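Local structure of adenosine deaminase 1 (Arthrobacter aurescens, 3RYS) at residues 14-19 and 313-318; 219-224 and 240-245; 223-228 and 266-271; 246-251 and 275-280. The protein probably catalyses the zinc-dependent hydrolytic deamination of adenine to hypoxanthine and ammonium, a step in purine salvage and nitrogen catabolism. All blocks are in the same frame, centred on the assembly; numbering follows the deposited sequence.

Contact 1. Residues 14-19 and 313-318. With ZN (zinc ion), chain C.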
loop_
_atom_site.group_PDB
_atom_site.type_symbol
_atom_site.label_atom_id
_atom_site.label_comp_id
_atom_site.label_asym_id
_atom_site.label_seq_id
_atom_site.Cartn_x
_atom_site.Cartn_y
_atom_site.Cartn_z
ATOM N N PRO A 14 -12.425 -11.919 4.130
ATOM C CA PRO A 14 -11.023 -12.196 4.446
ATOM C C PRO A 14 -10.186 -11.799 3.241
ATOM O O PRO A 14 -10.408 -12.347 2.165
ATOM C CB PRO A 14 -10.991 -13.720 4.612
ATOM C CG PRO A 14 -12.412 -14.160 4.661
ATOM C CD PRO A 14 -13.188 -13.152 3.894
ATOM N N VAL A 15 -9.257 -10.862 3.403
ATOM C CA VAL A 15 -8.478 -10.380 2.266
ATOM C C VAL A 15 -6.992 -10.361 2.560
ATOM O O VAL A 15 -6.564 -10.602 3.692
ATOM C CB VAL A 15 -8.867 -8.936 1.868
ATOM C CG1 VAL A 15 -10.362 -8.827 1.592
ATOM C CG2 VAL A 15 -8.435 -7.955 2.955
ATOM N N ALA A 16 -6.215 -10.065 1.525
ATOM C CA ALA A 16 -4.821 -9.689 1.702
ATOM C C ALA A 16 -4.646 -8.238 1.260
ATOM O O ALA A 16 -5.102 -7.857 0.187
ATOM C CB ALA A 16 -3.919 -10.603 0.906
ATOM N N GLU A 17 -4.009 -7.419 2.090
ATOM C CA GLU A 17 -3.680 -6.060 1.671
ATOM C C GLU A 17 -2.267 -6.011 1.078
ATOM O O GLU A 17 -1.280 -6.278 1.766
ATOM C CB GLU A 17 -3.843 -5.060 2.822
ATOM C CG GLU A 17 -3.851 -3.603 2.368
ATOM C CD GLU A 17 -4.453 -2.652 3.399
ATOM O OE1 GLU A 17 -4.432 -2.976 4.603
ATOM O OE2 GLU A 17 -4.951 -1.578 2.997
ATOM N N LEU A 18 -2.190 -5.683 -0.209
ATOM C CA LEU A 18 -0.931 -5.709 -0.941
ATOM C C LEU A 18 -0.371 -4.309 -1.178
ATOM O O LEU A 18 0.800 -4.146 -1.526
ATOM C CB LEU A 18 -1.121 -6.413 -2.285
ATOM C CG LEU A 18 -1.707 -7.824 -2.257
ATOM C CD1 LEU A 18 -1.802 -8.384 -3.670
ATOM C CD2 LEU A 18 -0.876 -8.732 -1.366
ATOM N N HIS A 19 -1.219 -3.304 -0.997
ATOM C CA HIS A 19 -0.840 -1.917 -1.232
ATOM C C HIS A 19 -1.108 -1.099 0.029
ATOM O O HIS A 19 -2.242 -0.680 0.281
ATOM C CB HIS A 19 -1.631 -1.350 -2.414
ATOM C CG HIS A 19 -1.209 0.024 -2.832
ATOM N ND1 HIS A 19 -1.311 0.471 -4.133
ATOM C CD2 HIS A 19 -0.681 1.050 -2.124
ATOM C CE1 HIS A 19 -0.872 1.714 -4.206
ATOM N NE2 HIS A 19 -0.480 2.087 -3.001
ATOM N N ASN A 313 -8.680 -12.291 -5.553
ATOM C CA ASN A 313 -7.635 -11.665 -6.347
ATOM C C ASN A 313 -6.461 -11.281 -5.454
ATOM O O ASN A 313 -5.320 -11.656 -5.713
ATOM C CB ASN A 313 -8.162 -10.418 -7.060
ATOM C CG ASN A 313 -9.020 -10.748 -8.264
ATOM O OD1 ASN A 313 -9.562 -9.853 -8.917
ATOM N ND2 ASN A 313 -9.148 -12.034 -8.568
ATOM N N SER A 314 -6.755 -10.536 -4.394
ATOM C CA SER A 314 -5.720 -10.051 -3.494
ATOM C C SER A 314 -4.876 -11.196 -2.935
ATOM O O SER A 314 -3.690 -11.019 -2.641
ATOM C CB SER A 314 -6.336 -9.251 -2.347
ATOM O OG SER A 314 -6.729 -10.112 -1.292
ATOM N N ILE A 315 -5.486 -12.368 -2.790
ATOM C CA ILE A 315 -4.765 -13.518 -2.262
ATOM C C ILE A 315 -3.923 -14.170 -3.349
ATOM O O ILE A 315 -2.750 -14.478 -3.131
ATOM C CB ILE A 315 -5.711 -14.558 -1.628
ATOM C CG1 ILE A 315 -6.492 -13.925 -0.474
ATOM C CG2 ILE A 315 -4.923 -15.761 -1.137
ATOM C CD1 ILE A 315 -7.523 -14.834 0.144
ATOM N N ARG A 316 -4.517 -14.371 -4.520
ATOM C CA ARG A 316 -3.797 -14.958 -5.645
ATOM C C ARG A 316 -2.630 -14.076 -6.062
ATOM O O ARG A 316 -1.633 -14.564 -6.592
ATOM C CB ARG A 316 -4.718 -15.144 -6.849
ATOM C CG ARG A 316 -5.865 -16.091 -6.631
ATOM C CD ARG A 316 -6.530 -16.423 -7.961
ATOM N NE ARG A 316 -7.859 -16.994 -7.767
ATOM C CZ ARG A 316 -8.984 -16.286 -7.782
ATOM N NH1 ARG A 316 -8.943 -14.978 -7.996
ATOM N NH2 ARG A 316 -10.150 -16.888 -7.589
ATOM N N SER A 317 -2.766 -12.774 -5.831
ATOM C CA SER A 317 -1.765 -11.810 -6.269
ATOM C C SER A 317 -0.645 -11.626 -5.246
ATOM O O SER A 317 0.448 -11.179 -5.587
ATOM C CB SER A 317 -2.424 -10.465 -6.589
ATOM O OG SER A 317 -3.432 -10.610 -7.576
ATOM N N SER A 318 -0.915 -11.972 -3.993
ATOM C CA SER A 318 0.091 -11.825 -2.943
ATOM C C SER A 318 1.337 -12.666 -3.229
ATOM O O SER A 318 1.319 -13.560 -4.079
ATOM C CB SER A 318 -0.493 -12.180 -1.570
ATOM O OG SER A 318 -0.793 -13.561 -1.480
HETATM ZN ZN ZN C . 0.408 4.171 -2.558
#
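Ala16 and Ser314 hold the polar centre of this buried contact. The backbone N of Ala16 donates to Ser314 OG at 2.9 Å with an N-H...O angle of 161°, and the same hydroxyl is bonded to Ala311 O one turn back, so one side chain serves the strand and its own helix. With OG set between the backbone N and the carbonyl carbon (chi1 86°), the hydroxyl is turned up to the strand. The next serines direct their hydroxyls back into the helix end: Ser317 OG reaches Asn313 O at 2.9 Å from above the carbonyl plane, and Ser318 OG reaches Ile315 O. Strand 15-17 is the first strand of the TIM barrel. Its axis passes 6.7 Å from that of helix segment 313-317 at 58°, and the helix meets the side of the strand that carries Ala16 and Leu18, while Val15 and Glu17 touch helix 289-300. Apolar packing is divided between the branches of Leu18: CD1 lies 3.6 Å from Ser317 CB, and CD2 lies 3.5 Å from Ser318 CB. Ala16 CB sits more loosely, 4.4 Å from Ile315 CG1, and Ile315 goes on to pack against helix 322-339. Metal binding follows at His19, whose NE2 coordinates zinc at 2.3 Å together with His21, His199 and Asp280.

Contact 2. Residues 219-224 and 240-245. With ADE (adenine), chain D.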
loop_
_atom_site.group_PDB
_atom_site.type_symbol
_atom_site.label_atom_id
_atom_site.label_comp_id
_atom_site.label_asym_id
_atom_site.label_seq_id
_atom_site.Cartn_x
_atom_site.Cartn_y
_atom_site.Cartn_z
ATOM N N GLU A 219 6.132 -7.014 -10.723
ATOM C CA GLU A 219 5.256 -8.177 -10.663
ATOM C C GLU A 219 3.809 -7.799 -10.386
ATOM O O GLU A 219 2.902 -8.609 -10.575
ATOM C CB GLU A 219 5.759 -9.147 -9.608
ATOM C CG GLU A 219 7.259 -9.227 -9.590
ATOM C CD GLU A 219 7.745 -10.498 -8.965
ATOM O OE1 GLU A 219 8.512 -10.412 -7.983
ATOM O OE2 GLU A 219 7.347 -11.580 -9.448
ATOM N N ARG A 220 3.599 -6.574 -9.923
ATOM C CA ARG A 220 2.252 -6.015 -9.878
ATOM C C ARG A 220 2.260 -4.490 -9.884
ATOM O O ARG A 220 3.202 -3.863 -9.406
ATOM C CB ARG A 220 1.415 -6.586 -8.719
ATOM C CG ARG A 220 2.107 -6.677 -7.372
ATOM C CD ARG A 220 1.142 -7.189 -6.295
ATOM N NE ARG A 220 1.540 -6.733 -4.968
ATOM C CZ ARG A 220 1.995 -7.525 -4.003
ATOM N NH1 ARG A 220 2.087 -8.830 -4.192
ATOM N NH2 ARG A 220 2.338 -7.008 -2.835
ATOM N N ILE A 221 1.216 -3.906 -10.461
ATOM C CA ILE A 221 1.118 -2.462 -10.597
ATOM C C ILE A 221 0.322 -1.872 -9.442
ATOM O O ILE A 221 -0.741 -2.383 -9.074
ATOM C CB ILE A 221 0.447 -2.064 -11.929
ATOM C CG1 ILE A 221 1.342 -2.433 -13.116
ATOM C CG2 ILE A 221 0.131 -0.579 -11.945
ATOM C CD1 ILE A 221 2.564 -1.561 -13.253
ATOM N N ASP A 222 0.840 -0.794 -8.869
ATOM C CA ASP A 222 0.171 -0.146 -7.754
ATOM C C ASP A 222 -0.651 1.049 -8.235
ATOM O O ASP A 222 -0.134 1.954 -8.892
ATOM C CB ASP A 222 1.193 0.233 -6.682
ATOM C CG ASP A 222 1.887 -0.990 -6.093
ATOM O OD1 ASP A 222 1.183 -1.948 -5.702
ATOM O OD2 ASP A 222 3.133 -0.999 -6.025
ATOM N N HIS A 223 -1.942 1.021 -7.907
ATOM C CA HIS A 223 -2.939 1.934 -8.468
ATOM C C HIS A 223 -3.349 1.491 -9.880
ATOM O O HIS A 223 -4.260 0.678 -10.040
ATOM C CB HIS A 223 -2.456 3.391 -8.451
ATOM C CG HIS A 223 -2.384 3.987 -7.080
ATOM N ND1 HIS A 223 -3.494 4.151 -6.279
ATOM C CD2 HIS A 223 -1.335 4.468 -6.367
ATOM C CE1 HIS A 223 -3.132 4.694 -5.130
ATOM N NE2 HIS A 223 -1.829 4.903 -5.160
ATOM N N GLY A 224 -2.680 2.026 -10.896
ATOM C CA GLY A 224 -2.899 1.598 -12.267
ATOM C C GLY A 224 -4.202 2.046 -12.909
ATOM O O GLY A 224 -4.530 1.612 -14.010
ATOM N N GLU A 240 -2.420 -10.690 -19.395
ATOM C CA GLU A 240 -1.347 -11.231 -18.571
ATOM C C GLU A 240 -1.772 -11.390 -17.118
ATOM O O GLU A 240 -1.071 -12.011 -16.322
ATOM C CB GLU A 240 -0.102 -10.347 -18.666
ATOM C CG GLU A 240 0.386 -10.113 -20.084
ATOM C CD GLU A 240 1.711 -9.374 -20.131
ATOM O OE1 GLU A 240 2.278 -9.089 -19.051
ATOM O OE2 GLU A 240 2.183 -9.084 -21.254
ATOM N N GLN A 241 -2.928 -10.832 -16.777
ATOM C CA GLN A 241 -3.434 -10.941 -15.417
ATOM C C GLN A 241 -2.492 -10.260 -14.431
ATOM O O GLN A 241 -2.294 -10.741 -13.310
ATOM C CB GLN A 241 -3.622 -12.411 -15.029
ATOM C CG GLN A 241 -4.974 -12.979 -15.395
ATOM C CD GLN A 241 -6.113 -12.076 -14.955
ATOM O OE1 GLN A 241 -6.499 -11.153 -15.673
ATOM N NE2 GLN A 241 -6.664 -12.345 -13.771
ATOM N N VAL A 242 -1.898 -9.152 -14.863
ATOM C CA VAL A 242 -1.065 -8.339 -13.990
ATOM C C VAL A 242 -1.914 -7.820 -12.837
ATOM O O VAL A 242 -2.907 -7.134 -13.058
ATOM C CB VAL A 242 -0.461 -7.137 -14.748
ATOM C CG1 VAL A 242 0.500 -6.368 -13.858
ATOM C CG2 VAL A 242 0.240 -7.599 -16.021
ATOM N N PRO A 243 -1.539 -8.164 -11.599
ATOM C CA PRO A 243 -2.288 -7.660 -10.443
ATOM C C PRO A 243 -2.257 -6.141 -10.393
ATOM O O PRO A 243 -1.187 -5.548 -10.552
ATOM C CB PRO A 243 -1.523 -8.238 -9.246
ATOM C CG PRO A 243 -0.782 -9.417 -9.791
ATOM C CD PRO A 243 -0.436 -9.055 -11.206
ATOM N N LEU A 244 -3.425 -5.530 -10.195
ATOM C CA LEU A 244 -3.540 -4.086 -10.019
ATOM C C LEU A 244 -4.043 -3.756 -8.610
ATOM O O LEU A 244 -5.183 -4.071 -8.255
ATOM C CB LEU A 244 -4.473 -3.478 -11.074
ATOM C CG LEU A 244 -3.818 -2.785 -12.279
ATOM C CD1 LEU A 244 -2.804 -3.683 -12.975
ATOM C CD2 LEU A 244 -4.866 -2.293 -13.267
ATOM N N THR A 245 -3.194 -3.128 -7.806
ATOM C CA THR A 245 -3.576 -2.812 -6.437
ATOM C C THR A 245 -4.331 -1.477 -6.333
ATOM O O THR A 245 -3.757 -0.437 -5.995
ATOM C CB THR A 245 -2.367 -2.888 -5.474
ATOM O OG1 THR A 245 -1.393 -1.897 -5.821
ATOM C CG2 THR A 245 -1.719 -4.265 -5.554
HETATM N N9 ADE D . 3.505 7.563 -0.983
HETATM C C8 ADE D . 2.625 7.054 -0.065
HETATM N N7 ADE D . 1.452 6.726 -0.565
HETATM C C5 ADE D . 1.574 7.048 -1.909
HETATM C C6 ADE D . 0.677 6.944 -2.995
HETATM N N6 ADE D . -0.567 6.467 -2.870
HETATM N N1 ADE D . 1.111 7.351 -4.209
HETATM C C2 ADE D . 2.359 7.830 -4.322
HETATM N N3 ADE D . 3.294 7.976 -3.380
HETATM C C4 ADE D . 2.832 7.564 -2.186
#
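Ile221 and Leu244 pair in parallel register, as do Asp222 and Thr245, which makes this the strand pairing of a beta-alpha-beta crossover: strand 220-221, helix 231-240 and strand 244-246 follow one another in the TIM barrel. Three backbone bonds alternate across the pairing. Ile221 N donates to Pro243 O at 2.9 Å, and Ile221 O receives Thr245 N almost head-on, with 170° at the hydrogen. His223 N then reaches Thr245 O at 3.0 Å, but from well above the carbonyl plane, as the chain turns its corner at Asp222. The outer backbone groups are used as well: Asp222 bonds to Ala198 and Ala200, and Leu244 to Asn274 and Cys276. Thr245 OG1, set between the backbone N and the carbonyl carbon (chi1 64°), lies alongside the Asp222 carboxylate and donates to OD1 at 2.6 Å on its anti lone pair. OG1 is also bonded to His19 ND1; Thr245 is thus a second-shell partner of a zinc ligand, and Asp222 holds it from behind. Arg220 spends its charge on Glu99, and Glu219 on Arg195. On the side of Ile221 and Leu244 the filling is apolar, with Ile221 CB 3.8 Å from Leu244 CD1, whereas Pro243 CB packs 3.4 Å from Arg220 CB. Beyond the corner the imidazole of His223 presents its edge to the bound adenine, NE2 lying 3.0 Å from N6 near the ring plane.

Contact 3. Residues 223-228 and 266-271. With ADE (adenine), chain D.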
loop_
_atom_site.group_PDB
_atom_site.type_symbol
_atom_site.label_atom_id
_atom_site.label_comp_id
_atom_site.label_asym_id
_atom_site.label_seq_id
_atom_site.Cartn_x
_atom_site.Cartn_y
_atom_site.Cartn_z
ATOM N N HIS A 223 -1.942 1.021 -7.907
ATOM C CA HIS A 223 -2.939 1.934 -8.468
ATOM C C HIS A 223 -3.349 1.491 -9.880
ATOM O O HIS A 223 -4.260 0.678 -10.040
ATOM C CB HIS A 223 -2.456 3.391 -8.451
ATOM C CG HIS A 223 -2.384 3.987 -7.080
ATOM N ND1 HIS A 223 -3.494 4.151 -6.279
ATOM C CD2 HIS A 223 -1.335 4.468 -6.367
ATOM C CE1 HIS A 223 -3.132 4.694 -5.130
ATOM N NE2 HIS A 223 -1.829 4.903 -5.160
ATOM N N GLY A 224 -2.680 2.026 -10.896
ATOM C CA GLY A 224 -2.899 1.598 -12.267
ATOM C C GLY A 224 -4.202 2.046 -12.909
ATOM O O GLY A 224 -4.530 1.612 -14.010
ATOM N N ILE A 225 -4.945 2.924 -12.243
ATOM C CA ILE A 225 -6.259 3.314 -12.746
ATOM C C ILE A 225 -6.218 4.084 -14.070
ATOM O O ILE A 225 -7.196 4.082 -14.825
ATOM C CB ILE A 225 -7.056 4.129 -11.713
ATOM C CG1 ILE A 225 -6.301 5.407 -11.348
ATOM C CG2 ILE A 225 -7.350 3.286 -10.476
ATOM C CD1 ILE A 225 -7.179 6.464 -10.700
ATOM N N ARG A 226 -5.099 4.742 -14.356
ATOM C CA ARG A 226 -4.998 5.514 -15.593
ATOM C C ARG A 226 -4.744 4.635 -16.815
ATOM O O ARG A 226 -4.649 5.129 -17.939
ATOM C CB ARG A 226 -3.956 6.626 -15.480
ATOM C CG ARG A 226 -4.431 7.812 -14.657
ATOM C CD ARG A 226 -3.572 9.032 -14.902
ATOM N NE ARG A 226 -3.661 9.480 -16.287
ATOM C CZ ARG A 226 -2.838 10.365 -16.843
ATOM N NH1 ARG A 226 -1.852 10.893 -16.130
ATOM N NH2 ARG A 226 -2.993 10.713 -18.116
ATOM N N CYS A 227 -4.655 3.328 -16.596
ATOM C CA CYS A 227 -4.499 2.391 -17.696
ATOM C C CYS A 227 -5.739 2.425 -18.579
ATOM O O CYS A 227 -5.684 2.083 -19.759
ATOM C CB CYS A 227 -4.292 0.973 -17.167
ATOM S SG CYS A 227 -5.794 0.235 -16.492
ATOM N N MET A 228 -6.859 2.842 -18.000
ATOM C CA MET A 228 -8.124 2.878 -18.722
ATOM C C MET A 228 -8.082 3.827 -19.920
ATOM O O MET A 228 -8.972 3.807 -20.765
ATOM C CB MET A 228 -9.263 3.268 -17.777
ATOM C CG MET A 228 -9.561 2.248 -16.681
ATOM S SD MET A 228 -10.408 0.769 -17.283
ATOM C CE MET A 228 -9.029 -0.237 -17.806
ATOM N N PRO A 266 -15.410 -0.877 -10.694
ATOM C CA PRO A 266 -16.424 -1.816 -11.192
ATOM C C PRO A 266 -16.150 -2.226 -12.637
ATOM O O PRO A 266 -16.177 -3.410 -12.955
ATOM C CB PRO A 266 -17.723 -1.005 -11.119
ATOM C CG PRO A 266 -17.466 0.048 -10.107
ATOM C CD PRO A 266 -16.007 0.378 -10.200
ATOM N N GLU A 267 -15.889 -1.244 -13.493
ATOM C CA GLU A 267 -15.616 -1.494 -14.904
ATOM C C GLU A 267 -14.339 -2.317 -15.091
ATOM O O GLU A 267 -14.274 -3.192 -15.963
ATOM C CB GLU A 267 -15.516 -0.167 -15.668
ATOM C CG GLU A 267 -15.239 -0.321 -17.163
ATOM C CD GLU A 267 -15.140 1.016 -17.898
ATOM O OE1 GLU A 267 -15.119 2.074 -17.233
ATOM O OE2 GLU A 267 -15.079 1.005 -19.147
ATOM N N MET A 268 -13.330 -2.030 -14.268
ATOM C CA MET A 268 -12.048 -2.730 -14.327
ATOM C C MET A 268 -12.231 -4.207 -14.002
ATOM O O MET A 268 -11.639 -5.083 -14.642
ATOM C CB MET A 268 -11.041 -2.107 -13.352
ATOM C CG MET A 268 -10.639 -0.677 -13.684
ATOM S SD MET A 268 -9.638 0.097 -12.394
ATOM C CE MET A 268 -8.000 -0.530 -12.781
ATOM N N LEU A 269 -13.053 -4.471 -12.992
ATOM C CA LEU A 269 -13.374 -5.833 -12.605
ATOM C C LEU A 269 -14.156 -6.515 -13.722
ATOM O O LEU A 269 -13.814 -7.618 -14.148
ATOM C CB LEU A 269 -14.177 -5.837 -11.307
ATOM C CG LEU A 269 -14.423 -7.191 -10.646
ATOM C CD1 LEU A 269 -13.109 -7.854 -10.262
ATOM C CD2 LEU A 269 -15.318 -7.021 -9.426
ATOM N N ALA A 270 -15.198 -5.848 -14.206
ATOM C CA ALA A 270 -16.025 -6.402 -15.271
ATOM C C ALA A 270 -15.224 -6.790 -16.515
ATOM O O ALA A 270 -15.524 -7.799 -17.152
ATOM C CB ALA A 270 -17.148 -5.443 -15.637
ATOM N N ILE A 271 -14.213 -5.998 -16.866
ATOM C CA ILE A 271 -13.429 -6.288 -18.066
ATOM C C ILE A 271 -12.262 -7.245 -17.825
ATOM O O ILE A 271 -11.465 -7.491 -18.730
ATOM C CB ILE A 271 -12.902 -5.017 -18.750
ATOM C CG1 ILE A 271 -11.946 -4.270 -17.820
ATOM C CG2 ILE A 271 -14.059 -4.134 -19.210
ATOM C CD1 ILE A 271 -11.414 -2.974 -18.406
HETATM N N9 ADE D . 3.505 7.563 -0.983
HETATM C C8 ADE D . 2.625 7.054 -0.065
HETATM N N7 ADE D . 1.452 6.726 -0.565
HETATM C C5 ADE D . 1.574 7.048 -1.909
HETATM C C6 ADE D . 0.677 6.944 -2.995
HETATM N N6 ADE D . -0.567 6.467 -2.870
HETATM N N1 ADE D . 1.111 7.351 -4.209
HETATM C C2 ADE D . 2.359 7.830 -4.322
HETATM N N3 ADE D . 3.294 7.976 -3.380
HETATM C C4 ADE D . 2.832 7.564 -2.186
#
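Met228 and Ile271 meet tip to tip, CE of the methionine 3.7 Å from CD1 of the isoleucine. Met228 SD also lies 3.9 Å from Met268 CG. Met268 extends through chi2 (172°) before bending at chi3, which carries its CE to within 4.2 Å of Ile225 CA and 4.4 Å of Cys227 SG. All these contacts are apolar. They join the 3-10 turn that follows barrel strand 220-221 to helix 265-270, which precedes strand 275-277 of the same TIM barrel. Behind this shell, Cys227 N bonds to Gly224 O at 3.1 Å and shapes the turn, Arg226 pairs with Glu229, and Val234 of helix 231-240 touches both Met228 and Ile271. At the inner end of the turn, His223 packs against Asn251 and edge-to-face with the ring of His19. Replacing this imidazole by the methyl of an alanine is likely to leave adenine N6 without its neighbour and to open a gap beside His19. On the helix side, Met268 rests on Val275.

Contact 4. Residues 246-251 and 275-280; sequences VCPLSN and VCVNSD. With ZN (zinc ion), chain C; ADE (adenine), chain D.
Val246 pairs in parallel register with Val277, which sets the last two strands of the TIM barrel, 244-246 and 275-277, side by side. Both backbone bonds are weak: Val246 N reaches Cys276 O at 3.0 Å, and Asn278 N reaches Val246 O at 2.8 Å, with only 121° and 129° at the hydrogens. Past the strand, Cys247 takes the N-cap position of helix 248-253. In the first turn of that helix, Ser250 N bonds to a water that also bonds to Asn278 O, so the helix start and the outgoing loop are joined through solvent. Apolar contacts flank these bonds. Val246 CG2 lies 3.6 Å from Val275 CG1, the Pro248 and Val277 side chains cross at about a right angle, with Pro248 CD near Val277 CG1, and Cys247 SG rests 3.5 Å from Asp280 CB. The remaining polar contact reaches the metal. With OG anti to its own backbone N (chi1 177°), Ser250 donates to Asp280 OD1 at 2.9 Å on the anti lone pair, while Asp280 OD2 binds zinc at 2.3 Å. Without the hydroxyl, as in a glycine here, OD1 is likely to lose this donor and the carboxylate to be less firmly fixed in its rotation. The two oxygens divide the work, OD2 joining His19, His21 and His199 on the zinc, where adenine N6 also lies close, and OD1 facing N6, an arrangement consistent with the serine orienting a metal ligand from the second shell.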
loop_
_atom_site.group_PDB
_atom_site.type_symbol
_atom_site.label_atom_id
_atom_site.label_comp_id
_atom_site.label_asym_id
_atom_site.label_seq_id
_atom_site.Cartn_x
_atom_site.Cartn_y
_atom_site.Cartn_z
ATOM N N VAL A 246 -5.629 -1.523 -6.626
ATOM C CA VAL A 246 -6.477 -0.335 -6.591
ATOM C C VAL A 246 -6.747 0.163 -5.172
ATOM O O VAL A 246 -6.931 -0.627 -4.248
ATOM C CB VAL A 246 -7.828 -0.586 -7.288
ATOM C CG1 VAL A 246 -8.641 0.707 -7.351
ATOM C CG2 VAL A 246 -7.611 -1.162 -8.684
ATOM N N CYS A 247 -6.776 1.483 -5.014
ATOM C CA CYS A 247 -7.050 2.106 -3.722
ATOM C C CYS A 247 -8.151 3.148 -3.877
ATOM O O CYS A 247 -7.870 4.321 -4.129
ATOM C CB CYS A 247 -5.782 2.756 -3.159
ATOM S SG CYS A 247 -4.308 1.704 -3.241
ATOM N N PRO A 248 -9.414 2.716 -3.728
ATOM C CA PRO A 248 -10.608 3.533 -4.000
ATOM C C PRO A 248 -10.648 4.868 -3.255
ATOM O O PRO A 248 -10.715 5.917 -3.895
ATOM C CB PRO A 248 -11.757 2.627 -3.552
ATOM C CG PRO A 248 -11.203 1.228 -3.710
ATOM C CD PRO A 248 -9.763 1.340 -3.329
ATOM N N LEU A 249 -10.617 4.827 -1.927
ATOM C CA LEU A 249 -10.666 6.044 -1.124
ATOM C C LEU A 249 -9.460 6.939 -1.375
ATOM O O LEU A 249 -9.574 8.166 -1.383
ATOM C CB LEU A 249 -10.755 5.705 0.361
ATOM C CG LEU A 249 -12.034 5.001 0.807
ATOM C CD1 LEU A 249 -12.054 4.854 2.327
ATOM C CD2 LEU A 249 -13.257 5.762 0.310
ATOM N N SER A 250 -8.300 6.324 -1.565
ATOM C CA SER A 250 -7.093 7.089 -1.846
ATOM C C SER A 250 -7.291 7.971 -3.088
ATOM O O SER A 250 -7.041 9.183 -3.053
ATOM C CB SER A 250 -5.897 6.150 -2.021
ATOM O OG SER A 250 -4.732 6.875 -2.357
ATOM N N ASN A 251 -7.757 7.355 -4.174
ATOM C CA ASN A 251 -7.966 8.059 -5.432
ATOM C C ASN A 251 -8.969 9.205 -5.307
ATOM O O ASN A 251 -8.817 10.252 -5.946
ATOM C CB ASN A 251 -8.412 7.084 -6.525
ATOM C CG ASN A 251 -7.393 5.987 -6.776
ATOM O OD1 ASN A 251 -6.209 6.148 -6.485
ATOM N ND2 ASN A 251 -7.851 4.866 -7.320
ATOM N N VAL A 275 -7.783 -6.916 -10.491
ATOM C CA VAL A 275 -7.728 -5.855 -9.492
ATOM C C VAL A 275 -8.069 -6.330 -8.085
ATOM O O VAL A 275 -8.790 -7.314 -7.900
ATOM C CB VAL A 275 -8.687 -4.705 -9.847
ATOM C CG1 VAL A 275 -8.147 -3.896 -11.023
ATOM C CG2 VAL A 275 -10.078 -5.251 -10.140
ATOM N N CYS A 276 -7.543 -5.615 -7.097
ATOM C CA CYS A 276 -7.899 -5.844 -5.705
ATOM C C CYS A 276 -8.014 -4.514 -4.966
ATOM O O CYS A 276 -7.572 -3.477 -5.464
ATOM C CB CYS A 276 -6.885 -6.764 -5.019
ATOM S SG CYS A 276 -5.207 -6.098 -4.886
ATOM N N VAL A 277 -8.610 -4.557 -3.779
ATOM C CA VAL A 277 -8.920 -3.360 -3.005
ATOM C C VAL A 277 -7.919 -3.151 -1.871
ATOM O O VAL A 277 -7.628 -4.075 -1.112
ATOM C CB VAL A 277 -10.346 -3.447 -2.423
ATOM C CG1 VAL A 277 -10.656 -2.238 -1.564
ATOM C CG2 VAL A 277 -11.361 -3.580 -3.548
ATOM N N ASN A 278 -7.401 -1.930 -1.766
ATOM C CA ASN A 278 -6.390 -1.589 -0.770
ATOM C C ASN A 278 -6.664 -0.218 -0.151
ATOM O O ASN A 278 -7.322 0.623 -0.765
ATOM C CB ASN A 278 -4.996 -1.605 -1.403
ATOM C CG ASN A 278 -4.692 -2.913 -2.117
ATOM O OD1 ASN A 278 -5.146 -3.150 -3.239
ATOM N ND2 ASN A 278 -3.907 -3.764 -1.468
ATOM N N SER A 279 -6.165 0.013 1.060
ATOM C CA SER A 279 -6.434 1.283 1.738
ATOM C C SER A 279 -5.293 2.289 1.561
ATOM O O SER A 279 -5.469 3.486 1.809
ATOM C CB SER A 279 -6.774 1.070 3.221
ATOM O OG SER A 279 -5.674 0.556 3.947
ATOM N N ASP A 280 -4.131 1.789 1.137
ATOM C CA ASP A 280 -3.001 2.634 0.741
ATOM C C ASP A 280 -2.381 3.411 1.907
ATOM O O ASP A 280 -1.347 3.013 2.443
ATOM C CB ASP A 280 -3.416 3.586 -0.391
ATOM C CG ASP A 280 -2.232 4.281 -1.036
ATOM O OD1 ASP A 280 -2.437 5.310 -1.711
ATOM O OD2 ASP A 280 -1.094 3.798 -0.866
HETATM ZN ZN ZN C . 0.408 4.171 -2.558
HETATM N N9 ADE D . 3.505 7.563 -0.983
HETATM C C8 ADE D . 2.625 7.054 -0.065
HETATM N N7 ADE D . 1.452 6.726 -0.565
HETATM C C5 ADE D . 1.574 7.048 -1.909
HETATM C C6 ADE D . 0.677 6.944 -2.995
HETATM N N6 ADE D . -0.567 6.467 -2.870
HETATM N N1 ADE D . 1.111 7.351 -4.209
HETATM C C2 ADE D . 2.359 7.830 -4.322
HETATM N N3 ADE D . 3.294 7.976 -3.380
HETATM C C4 ADE D . 2.832 7.564 -2.186
HETATM O O HOH W 1 -7.689 3.530 -0.653
#

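How the contacts relate
All four contacts belong to one TIM barrel and are largely buried, but their chemistry changes with depth. Contact 4, its centre about 8 Å from the centre of the chain, is the innermost and, with contact 1, supplies zinc ligands far apart in sequence, Asp280 and His19. Contact 2 shares sheet pairing with contact 4, since Leu244 O meets Cys276 N at 3.0 Å, and it supports contact 1 through Thr245. Contact 3, its centre about 17 Å from that of the chain and with Met228 and Ile271 partly exposed, is apolar, yet it shares His223 and Gly224 with contact 2 and touches it where Met268 CE packs 3.6 Å from Leu244 CD2. Backbone pairing marks contacts 2 and 4; helix packing marks 1 and 3.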